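Local structure of extracellular matrix-binding protein ebh (4KJM) at residues K82-T87 with D118-A123; F23-E28 with A110-N115. The protein probably helps Staphylococcus aureus adhere to extracellular matrix, this fragment of the giant adhesin carrying a FIVAR domain and a GA module. All blocks are in the same frame, centred on the assembly; numbering follows the deposited sequence.

From the N terminus, the chain first lays down the helices of the FIVAR region, and F23-E28 is the turn from helix 21-24 into helix 28-44. It then runs through helix 55-71 into the GA module, passes K82-T87 on helix 74-90 and turns back through helix 97-108. A110-N115, leading into helix 113-127, returns to the early turn and closes the long loop of interaction 2, with 81 residues between its segments. A little further along that helix, D118-A123 closes the 30-residue loop of interaction 1. The two loops cross: interaction 1 joins two helices within the GA module, whereas interaction 2 ties that module to the FIVAR region.

Interaction 1. Residues K82-T87 with D118-A123; sequences KQAAIT and DVQHNA. With ZN (zinc ion), chain I; ZN (zinc ion), chain G; ZN (zinc ion), chain H.
A85 and Q120 bring the two helices together, their CA atoms lying 4.4 Å apart. The segments run nearly parallel, with 11° between their directions and 8.6 Å between their axes. With only a methyl on A85, the helices come close at this point. Q120 holds CG anti to its backbone N (chi1 -178°) and then runs extended, which carries its amide across the surface of helix 74-90. Its CB sits 4.0 Å from A85 CB, and its OE1 comes to 3.6 Å from A84 CB; the latter is packing of an amide oxygen on a methyl. Deeper in, V119 CG1 reaches A85 CB at 4.4 Å, and both residues also touch helix 97-108, the other member of this three-helix GA-type module. H121 lies on the side of its helix turned from K82-T87, where its imidazole bridges two zinc ions: ND1 binds one and NE2 the other, each at 2.3 Å. D118 OD1 binds a third zinc ion, also held by three waters. With no hydrogen bond between the segments, their contact is a small one made by van der Waals packing alone, and the zinc ligands D118 and H121 take no part in it.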
ATOM      1  N   LYS A  82       7.441 -17.568  -6.922  1.00 27.50           N
ATOM      2  CA  LYS A  82       6.962 -17.942  -8.234  1.00 28.20           C
ATOM      3  C   LYS A  82       8.134 -18.403  -9.171  1.00 31.72           C
ATOM      4  O   LYS A  82       8.023 -19.444  -9.800  1.00 32.61           O
ATOM      5  CB  LYS A  82       6.219 -16.774  -8.860  1.00 28.80           C
ATOM      6  CG  LYS A  82       4.871 -16.452  -8.205  1.00 27.65           C
ATOM      7  CD  LYS A  82       4.163 -15.351  -8.968  1.00 29.94           C
ATOM      8  CE  LYS A  82       2.801 -14.970  -8.378  1.00 30.38           C
ATOM      9  NZ  LYS A  82       2.001 -14.079  -9.298  1.00 32.34           N
ATOM     10  N   GLN A  83       9.218 -17.620  -9.249  1.00 34.45           N
ATOM     11  CA  GLN A  83      10.340 -17.924 -10.124  1.00 39.00           C
ATOM     12  C   GLN A  83      11.033 -19.201  -9.680  1.00 39.35           C
ATOM     13  O   GLN A  83      11.402 -20.022 -10.501  1.00 40.46           O
ATOM     14  CB  GLN A  83      11.355 -16.791 -10.172  1.00 44.15           C
ATOM     15  CG  GLN A  83      12.550 -17.111 -11.091  1.00 53.05           C
ATOM     16  CD  GLN A  83      12.151 -17.449 -12.542  1.00 60.46           C
ATOM     17  OE1 GLN A  83      11.858 -16.545 -13.339  1.00 69.89           O
ATOM     18  NE2 GLN A  83      12.119 -18.751 -12.882  1.00 60.78           N
ATOM     19  N   ALA A  84      11.169 -19.390  -8.377  1.00 33.33           N
ATOM     20  CA  ALA A  84      11.715 -20.650  -7.873  1.00 33.79           C
ATOM     21  C   ALA A  84      10.864 -21.854  -8.285  1.00 34.82           C
ATOM     22  O   ALA A  84      11.408 -22.941  -8.610  1.00 34.45           O
ATOM     23  CB  ALA A  84      11.925 -20.600  -6.367  1.00 33.42           C
ATOM     24  N   ALA A  85       9.538 -21.742  -8.204  1.00 30.84           N
ATOM     25  CA  ALA A  85       8.649 -22.829  -8.598  1.00 32.61           C
ATOM     26  C   ALA A  85       8.802 -23.116 -10.085  1.00 34.03           C
ATOM     27  O   ALA A  85       8.885 -24.276 -10.510  1.00 32.38           O
ATOM     28  CB  ALA A  85       7.183 -22.489  -8.256  1.00 33.83           C
ATOM     29  N   ILE A  86       8.854 -22.055 -10.869  1.00 34.62           N
ATOM     30  CA  ILE A  86       8.968 -22.173 -12.354  1.00 37.54           C
ATOM     31  C   ILE A  86      10.258 -22.883 -12.750  1.00 38.45           C
ATOM     32  O   ILE A  86      10.292 -23.787 -13.600  1.00 39.29           O
ATOM     33  CB  ILE A  86       8.937 -20.781 -13.003  1.00 37.78           C
ATOM     34  CG1 ILE A  86       7.548 -20.145 -12.791  1.00 38.76           C
ATOM     35  CG2 ILE A  86       9.312 -20.850 -14.484  1.00 41.54           C
ATOM     36  CD1 ILE A  86       6.400 -20.866 -13.429  1.00 39.23           C
ATOM     37  N   THR A  87      11.336 -22.439 -12.128  1.00 40.10           N
ATOM     38  CA  THR A  87      12.633 -23.027 -12.357  1.00 42.90           C
ATOM     39  C   THR A  87      12.585 -24.505 -12.034  1.00 42.31           C
ATOM     40  O   THR A  87      13.058 -25.333 -12.819  1.00 43.04           O
ATOM     41  CB  THR A  87      13.708 -22.328 -11.520  1.00 42.32           C
ATOM     42  OG1 THR A  87      13.806 -20.985 -11.970  1.00 42.12           O
ATOM     43  CG2 THR A  87      15.050 -22.983 -11.684  1.00 45.96           C
ATOM     44  N   ASP A 118       3.993 -24.404  -2.375  1.00 29.41           N
ATOM     45  CA  ASP A 118       3.225 -25.675  -2.538  1.00 28.97           C
ATOM     46  C   ASP A 118       3.339 -26.188  -3.961  1.00 28.51           C
ATOM     47  O   ASP A 118       3.499 -27.395  -4.216  1.00 28.61           O
ATOM     48  CB  ASP A 118       1.751 -25.475  -2.182  1.00 26.95           C
ATOM     49  CG  ASP A 118       1.524 -25.300  -0.703  1.00 31.34           C
ATOM     50  OD1 ASP A 118       2.445 -25.608   0.033  1.00 33.33           O
ATOM     51  OD2 ASP A 118       0.426 -24.873  -0.257  1.00 33.76           O
ATOM     52  N   VAL A 119       3.230 -25.283  -4.922  1.00 28.44           N
ATOM     53  CA  VAL A 119       3.405 -25.721  -6.328  1.00 28.54           C
ATOM     54  C   VAL A 119       4.792 -26.334  -6.566  1.00 30.15           C
ATOM     55  O   VAL A 119       4.921 -27.397  -7.186  1.00 31.94           O
ATOM     56  CB  VAL A 119       3.162 -24.571  -7.294  1.00 27.94           C
ATOM     57  CG1 VAL A 119       3.560 -25.005  -8.714  1.00 31.06           C
ATOM     58  CG2 VAL A 119       1.703 -24.095  -7.206  1.00 28.58           C
ATOM     59  N   GLN A 120       5.846 -25.650  -6.120  1.00 32.10           N
ATOM     60  CA  GLN A 120       7.177 -26.201  -6.244  1.00 32.43           C
ATOM     61  C   GLN A 120       7.268 -27.606  -5.638  1.00 34.70           C
ATOM     62  O   GLN A 120       7.830 -28.523  -6.228  1.00 35.05           O
ATOM     63  CB  GLN A 120       8.189 -25.300  -5.565  1.00 34.47           C
ATOM     64  CG  GLN A 120       9.597 -25.847  -5.739  1.00 37.05           C
ATOM     65  CD  GLN A 120      10.656 -24.844  -5.348  1.00 41.17           C
ATOM     66  OE1 GLN A 120      10.397 -23.659  -5.228  1.00 39.23           O
ATOM     67  NE2 GLN A 120      11.852 -25.318  -5.192  1.00 40.88           N
ATOM     68  N   HIS A 121       6.763 -27.758  -4.425  1.00 35.39           N
ATOM     69  CA  HIS A 121       6.800 -29.072  -3.761  1.00 38.21           C
ATOM     70  C   HIS A 121       6.029 -30.139  -4.550  1.00 35.69           C
ATOM     71  O   HIS A 121       6.525 -31.243  -4.773  1.00 33.51           O
ATOM     72  CB  HIS A 121       6.233 -28.949  -2.351  1.00 40.48           C
ATOM     73  CG  HIS A 121       6.088 -30.258  -1.664  1.00 45.36           C
ATOM     74  ND1 HIS A 121       7.099 -30.816  -0.919  1.00 47.29           N
ATOM     75  CD2 HIS A 121       5.069 -31.146  -1.647  1.00 46.08           C
ATOM     76  CE1 HIS A 121       6.707 -31.989  -0.463  1.00 50.63           C
ATOM     77  NE2 HIS A 121       5.490 -32.219  -0.910  1.00 49.26           N
ATOM     78  N   ASN A 122       4.817 -29.780  -4.992  1.00 34.21           N
ATOM     79  CA  ASN A 122       3.993 -30.693  -5.797  1.00 35.60           C
ATOM     80  C   ASN A 122       4.636 -31.114  -7.136  1.00 36.29           C
ATOM     81  O   ASN A 122       4.588 -32.300  -7.521  1.00 34.71           O
ATOM     82  CB  ASN A 122       2.596 -30.117  -5.993  1.00 34.50           C
ATOM     83  CG  ASN A 122       1.852 -29.988  -4.666  1.00 34.95           C
ATOM     84  OD1 ASN A 122       2.240 -30.605  -3.651  1.00 35.69           O
ATOM     85  ND2 ASN A 122       0.836 -29.171  -4.645  1.00 32.47           N
ATOM     86  N   ALA A 123       5.269 -30.173  -7.804  1.00 35.16           N
ATOM     87  CA  ALA A 123       6.058 -30.469  -9.039  1.00 37.05           C
ATOM     88  C   ALA A 123       7.177 -31.462  -8.817  1.00 40.96           C
ATOM     89  O   ALA A 123       7.368 -32.390  -9.627  1.00 44.16           O
ATOM     90  CB  ALA A 123       6.655 -29.197  -9.602  1.00 36.42           C
TER
HETATM   91 ZN    ZN I 207       9.253 -30.123  -1.228  0.50 56.94          ZN
HETATM   92 ZN    ZN G 205       1.633 -25.234   2.187  0.50 54.98          ZN
HETATM   93 ZN    ZN H 206       4.730 -34.413  -0.571  0.70 52.04          ZN
HETATM   94  O   HOH W   1       0.036 -24.058   2.120  0.50 44.94           O
HETATM   95  O   HOH W   2       3.145 -24.245   3.101  0.50 52.77           O
HETATM   96  O   HOH W   3       0.821 -26.575   3.469  0.50 32.89           O
HETATM   97  O   HOH W   4       2.811 -34.588  -1.129  0.70 37.78           O
HETATM   98  O   HOH W   5       4.905 -34.827   1.380  0.70 46.43           O

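Interaction 2. Residues F23-E28 with A110-N115; sequences FLDADE and AQRVSN
D25 and R112 form the salt bridge of this contact, the arginine gripping the carboxylate side-on with two nitrogens. R112 NH2 donates to D25 OD1 at 2.9 Å with an N-H...O angle of 160°, and R112 NE donates to D25 OD2 at 3.1 Å. The R112 chain is bent at both chi2 and chi3, folding the guanidinium back toward the aspartate. Both acceptors lie close to the guanidinium plane, but the two flat groups are turned 46° apart, so the nitrogens meet the oxygens from above the carboxylate plane.

A further hydrogen bond uses the backbone: V113 N donates to D25 OD2 at 2.9 Å, nearly straight at 169°. It comes from the face of the carboxylate opposite R112 NE, leaving OD2 held from both faces. Here R112 is the N-cap residue of helix 113-127, the last helix of the GA-type three-helix module, and D25 belongs to the turn after helix 21-24 in the FIVAR region; the carboxylate thus binds the start of a helix in the neighbouring module. Q21 adds another bond to OD2, and a water links D25 OD1 with S114 N.

Aliphatic groups pack around the charged pair. L24 CB lies over one guanidinium face, 3.5 Å from R112 NH2, with L24 CD1 near NH1. V113 CG2 packs against D25 CG at 3.6 Å, while the valine also touches N77, L78 and A81 of helix 74-90.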
ATOM      1  N   PHE A  23       2.625  -7.034   3.381  1.00 22.99           N
ATOM      2  CA  PHE A  23       2.975  -7.220   4.824  1.00 22.04           C
ATOM      3  C   PHE A  23       3.014  -8.687   5.222  1.00 22.33           C
ATOM      4  O   PHE A  23       3.979  -9.168   5.827  1.00 23.90           O
ATOM      5  CB  PHE A  23       1.990  -6.489   5.695  1.00 22.69           C
ATOM      6  CG  PHE A  23       2.212  -6.757   7.153  1.00 22.86           C
ATOM      7  CD1 PHE A  23       3.162  -6.052   7.866  1.00 22.80           C
ATOM      8  CD2 PHE A  23       1.481  -7.737   7.788  1.00 23.01           C
ATOM      9  CE1 PHE A  23       3.349  -6.344   9.206  1.00 23.51           C
ATOM     10  CE2 PHE A  23       1.705  -8.069   9.106  1.00 24.94           C
ATOM     11  CZ  PHE A  23       2.636  -7.350   9.817  1.00 24.42           C
ATOM     12  N   LEU A  24       1.929  -9.386   4.904  1.00 22.88           N
ATOM     13  CA  LEU A  24       1.702 -10.742   5.401  1.00 23.86           C
ATOM     14  C   LEU A  24       2.850 -11.685   4.989  1.00 25.45           C
ATOM     15  O   LEU A  24       3.250 -12.493   5.765  1.00 24.96           O
ATOM     16  CB  LEU A  24       0.328 -11.280   4.967  1.00 24.81           C
ATOM     17  CG  LEU A  24      -0.975 -10.628   5.523  1.00 24.04           C
ATOM     18  CD1 LEU A  24      -2.204 -11.097   4.744  1.00 25.03           C
ATOM     19  CD2 LEU A  24      -1.072 -10.975   6.951  1.00 26.59           C
ATOM     20  N   ASP A  25       3.382 -11.499   3.766  1.00 24.52           N
ATOM     21  CA  ASP A  25       4.442 -12.304   3.226  1.00 26.99           C
ATOM     22  C   ASP A  25       5.843 -11.651   3.367  1.00 27.80           C
ATOM     23  O   ASP A  25       6.818 -12.186   2.832  1.00 28.10           O
ATOM     24  CB  ASP A  25       4.160 -12.706   1.749  1.00 26.65           C
ATOM     25  CG  ASP A  25       3.159 -13.853   1.619  1.00 28.47           C
ATOM     26  OD1 ASP A  25       2.921 -14.584   2.620  1.00 28.67           O
ATOM     27  OD2 ASP A  25       2.543 -13.976   0.531  1.00 26.47           O
ATOM     28  N   ALA A  26       5.933 -10.483   4.028  1.00 26.37           N
ATOM     29  CA  ALA A  26       7.227  -9.902   4.302  1.00 26.87           C
ATOM     30  C   ALA A  26       7.987 -10.809   5.267  1.00 28.46           C
ATOM     31  O   ALA A  26       7.383 -11.559   6.001  1.00 29.04           O
ATOM     32  CB  ALA A  26       7.068  -8.513   4.888  1.00 27.05           C
ATOM     33  N   ASP A  27       9.295 -10.708   5.276  1.00 29.89           N
ATOM     34  CA  ASP A  27      10.116 -11.402   6.201  1.00 32.57           C
ATOM     35  C   ASP A  27       9.645 -11.065   7.590  1.00 33.62           C
ATOM     36  O   ASP A  27       9.314  -9.922   7.857  1.00 29.45           O
ATOM     37  CB  ASP A  27      11.570 -10.936   6.104  1.00 35.55           C
ATOM     38  CG  ASP A  27      12.183 -11.162   4.723  1.00 37.36           C
ATOM     39  OD1 ASP A  27      11.722 -12.012   3.956  1.00 36.85           O
ATOM     40  OD2 ASP A  27      13.152 -10.448   4.442  1.00 39.99           O
ATOM     41  N   GLU A  28       9.721 -12.037   8.502  1.00 34.61           N
ATOM     42  CA  GLU A  28       9.233 -11.822   9.855  1.00 36.12           C
ATOM     43  C   GLU A  28       9.859 -10.626  10.589  1.00 35.49           C
ATOM     44  O   GLU A  28       9.158  -9.880  11.292  1.00 32.39           O
ATOM     45  CB  GLU A  28       9.425 -13.108  10.683  1.00 42.07           C
ATOM     46  CG  GLU A  28       8.893 -12.993  12.108  1.00 47.95           C
ATOM     47  CD  GLU A  28       8.944 -14.320  12.868  1.00 59.61           C
ATOM     48  OE1 GLU A  28       9.462 -15.318  12.279  1.00 63.42           O
ATOM     49  OE2 GLU A  28       8.500 -14.349  14.060  1.00 66.33           O
ATOM     50  N   ALA A 110      -0.189 -17.794  -8.207  1.00 28.67           N
ATOM     51  CA  ALA A 110      -0.120 -17.904  -6.731  1.00 26.90           C
ATOM     52  C   ALA A 110      -0.342 -16.513  -6.155  1.00 27.03           C
ATOM     53  O   ALA A 110       0.278 -15.518  -6.601  1.00 24.34           O
ATOM     54  CB  ALA A 110       1.226 -18.423  -6.280  1.00 26.28           C
ATOM     55  N   GLN A 111      -1.272 -16.416  -5.223  1.00 24.48           N
ATOM     56  CA  GLN A 111      -1.563 -15.137  -4.583  1.00 24.33           C
ATOM     57  C   GLN A 111      -0.758 -14.888  -3.296  1.00 22.94           C
ATOM     58  O   GLN A 111      -0.782 -13.764  -2.716  1.00 20.38           O
ATOM     59  CB  GLN A 111      -3.092 -15.069  -4.285  1.00 27.61           C
ATOM     60  CG  GLN A 111      -3.970 -15.431  -5.461  1.00 32.06           C
ATOM     61  CD  GLN A 111      -4.360 -16.925  -5.553  1.00 34.79           C
ATOM     62  OE1 GLN A 111      -3.644 -17.828  -5.065  1.00 30.82           O
ATOM     63  NE2 GLN A 111      -5.521 -17.195  -6.227  1.00 37.13           N
ATOM     64  N   ARG A 112      -0.209 -15.974  -2.756  1.00 23.10           N
ATOM     65  CA  ARG A 112       0.584 -15.964  -1.519  1.00 24.29           C
ATOM     66  C   ARG A 112       1.826 -16.758  -1.718  1.00 23.28           C
ATOM     67  O   ARG A 112       1.856 -17.698  -2.537  1.00 25.12           O
ATOM     68  CB  ARG A 112      -0.176 -16.522  -0.298  1.00 25.10           C
ATOM     69  CG  ARG A 112      -1.385 -15.736   0.220  1.00 25.65           C
ATOM     70  CD  ARG A 112      -1.097 -14.308   0.657  1.00 26.86           C
ATOM     71  NE  ARG A 112      -0.202 -14.358   1.810  1.00 25.42           N
ATOM     72  CZ  ARG A 112      -0.553 -14.551   3.059  1.00 28.56           C
ATOM     73  NH1 ARG A 112      -1.838 -14.699   3.385  1.00 27.38           N
ATOM     74  NH2 ARG A 112       0.407 -14.677   3.988  1.00 30.18           N
ATOM     75  N   VAL A 113       2.884 -16.414  -0.982  1.00 23.40           N
ATOM     76  CA  VAL A 113       4.151 -17.150  -1.056  1.00 24.88           C
ATOM     77  C   VAL A 113       3.937 -18.698  -0.827  1.00 26.34           C
ATOM     78  O   VAL A 113       4.477 -19.534  -1.575  1.00 25.76           O
ATOM     79  CB  VAL A 113       5.203 -16.609  -0.092  1.00 25.93           C
ATOM     80  CG1 VAL A 113       6.365 -17.595   0.126  1.00 27.91           C
ATOM     81  CG2 VAL A 113       5.717 -15.262  -0.520  1.00 25.66           C
ATOM     82  N   SER A 114       3.104 -19.054   0.125  1.00 24.39           N
ATOM     83  CA  SER A 114       2.841 -20.476   0.437  1.00 26.53           C
ATOM     84  C   SER A 114       2.254 -21.235  -0.735  1.00 25.91           C
ATOM     85  O   SER A 114       2.587 -22.394  -0.927  1.00 26.73           O
ATOM     86  CB  SER A 114       1.908 -20.629   1.638  1.00 28.20           C
ATOM     87  OG  SER A 114       0.646 -20.092   1.331  1.00 28.32           O
ATOM     88  N   ASN A 115       1.412 -20.581  -1.531  1.00 25.48           N
ATOM     89  CA  ASN A 115       0.839 -21.221  -2.705  1.00 26.20           C
ATOM     90  C   ASN A 115       1.932 -21.545  -3.731  1.00 25.95           C
ATOM     91  O   ASN A 115       1.950 -22.656  -4.317  1.00 27.71           O
ATOM     92  CB  ASN A 115      -0.215 -20.369  -3.421  1.00 25.28           C
ATOM     93  CG  ASN A 115      -1.274 -19.832  -2.492  1.00 27.50           C
ATOM     94  OD1 ASN A 115      -1.563 -18.638  -2.516  1.00 28.00           O
ATOM     95  ND2 ASN A 115      -1.892 -20.720  -1.682  1.00 26.15           N
TER
HETATM   96  O   HOH W   6       2.406 -17.169   2.316  1.00 24.55           O